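Local atomic coordinates of plant cysteine oxidase 2 (Arabidopsis thaliana, PDB entry 7CXZ), a protein that oxidises the N-terminal cysteine of target proteins with molecular oxygen at an iron site, marking them for proteasomal degradation through the N-end rule pathway. Residues F172-K175 with T176-V180. Sequence-based numbering, arbitrary orientation.
Sequences FTAK and TACAV
With F172 CG roughly anti to its carbonyl carbon, beside the backbone N (chi1 -80°), and V180 CG1 trans to its main-chain nitrogen (chi1 -178°), a phenyl ring and an isopropyl group approach each other across a corner of the cupin beta-barrel. The chain leaves strand 169-174, turns through K175, T176 and A177, and enters strand 178-185. These two strands belong to different sheets, so this is a connection from sheet to sheet rather than a hairpin, and the two ends spread apart: the CA atoms of F172 and V180 are 9.9 Å from each other. Their side chains close that gap in the barrel interior. CE2 of F172 comes to 4.3 Å from CG1 of V180, which approaches the ring obliquely, and CD2 of the same ring lies equally close, 4.3 Å, to V180 CG2, so both methyls of the valine reach the CD2-CE2 bond. M123, on strand 122-130, touches F172, C178 and V180 and joins the apolar filling. The F172 ring also stacks edge-to-face with H170, one of the three histidines that bind the catalytic iron with H107 and H109; it is thus a second-shell residue, and the F172 end of the corner borders the active site.

C178 turns SG anti to its own carbonyl carbon (chi1 -74°), which brings the sulfur 4.0 Å from CB of A174 in a plain apolar contact. The outer side of the turn is polar: K175 extends its chain outward, with NZ in a long, weak ion pair with D151, while T176 OG1 accepts a hydrogen bond from the backbone N of T122 and makes a weak one of its own to A177 O. Inside the bend, the carbonyl oxygen of T176 sits 3.3 Å from A174 CB.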
# COMPACT_ATOMS: atom_id res chain seq x y z
N PHE A 172 3.29 5.67 -3.74
CA PHE A 172 2.77 6.76 -2.91
C PHE A 172 3.88 7.78 -2.69
O PHE A 172 4.97 7.42 -2.24
CB PHE A 172 2.31 6.26 -1.53
CG PHE A 172 0.96 5.61 -1.49
CD1 PHE A 172 0.60 4.62 -2.40
CD2 PHE A 172 0.03 6.00 -0.53
CE1 PHE A 172 -0.67 4.01 -2.33
CE2 PHE A 172 -1.22 5.42 -0.47
CZ PHE A 172 -1.58 4.42 -1.37
N THR A 173 3.60 9.06 -2.97
CA THR A 173 4.58 10.12 -2.74
C THR A 173 3.91 11.24 -1.97
O THR A 173 2.97 11.88 -2.47
CB THR A 173 5.12 10.66 -4.07
OG1 THR A 173 5.54 9.57 -4.89
CG2 THR A 173 6.30 11.58 -3.83
N ALA A 174 4.40 11.50 -0.76
CA ALA A 174 3.82 12.52 0.09
C ALA A 174 4.25 13.90 -0.41
O ALA A 174 5.44 14.12 -0.65
CB ALA A 174 4.28 12.33 1.54
N LYS A 175 3.29 14.82 -0.53
CA LYS A 175 3.62 16.22 -0.82
C LYS A 175 3.67 17.07 0.44
O LYS A 175 4.32 18.12 0.45
CB LYS A 175 2.63 16.80 -1.82
CG LYS A 175 2.75 16.18 -3.23
CD LYS A 175 1.88 16.91 -4.23
CE LYS A 175 2.12 16.37 -5.62
NZ LYS A 175 2.40 17.44 -6.60
N THR A 176 2.91 16.70 1.45
CA THR A 176 2.98 17.22 2.80
C THR A 176 3.12 16.02 3.72
O THR A 176 3.11 14.87 3.27
CB THR A 176 1.73 18.03 3.16
OG1 THR A 176 0.62 17.13 3.26
CG2 THR A 176 1.44 19.09 2.09
N ALA A 177 3.22 16.28 5.02
CA ALA A 177 3.19 15.18 5.98
C ALA A 177 1.90 14.38 5.81
O ALA A 177 0.80 14.93 5.79
CB ALA A 177 3.27 15.73 7.39
N CYS A 178 2.04 13.05 5.69
CA CYS A 178 0.90 12.19 5.45
C CYS A 178 0.92 11.02 6.42
O CYS A 178 1.98 10.48 6.72
CB CYS A 178 0.93 11.63 4.05
SG CYS A 178 0.52 12.81 2.73
N ALA A 179 -0.26 10.59 6.86
CA ALA A 179 -0.42 9.31 7.55
C ALA A 179 -1.41 8.46 6.77
O ALA A 179 -2.48 8.95 6.40
CB ALA A 179 -0.91 9.52 8.99
N VAL A 180 -1.07 7.20 6.51
CA VAL A 180 -1.93 6.27 5.77
C VAL A 180 -2.25 5.07 6.65
O VAL A 180 -1.33 4.40 7.14
CB VAL A 180 -1.27 5.80 4.47
CG1 VAL A 180 -2.22 4.88 3.71
CG2 VAL A 180 -0.87 6.97 3.60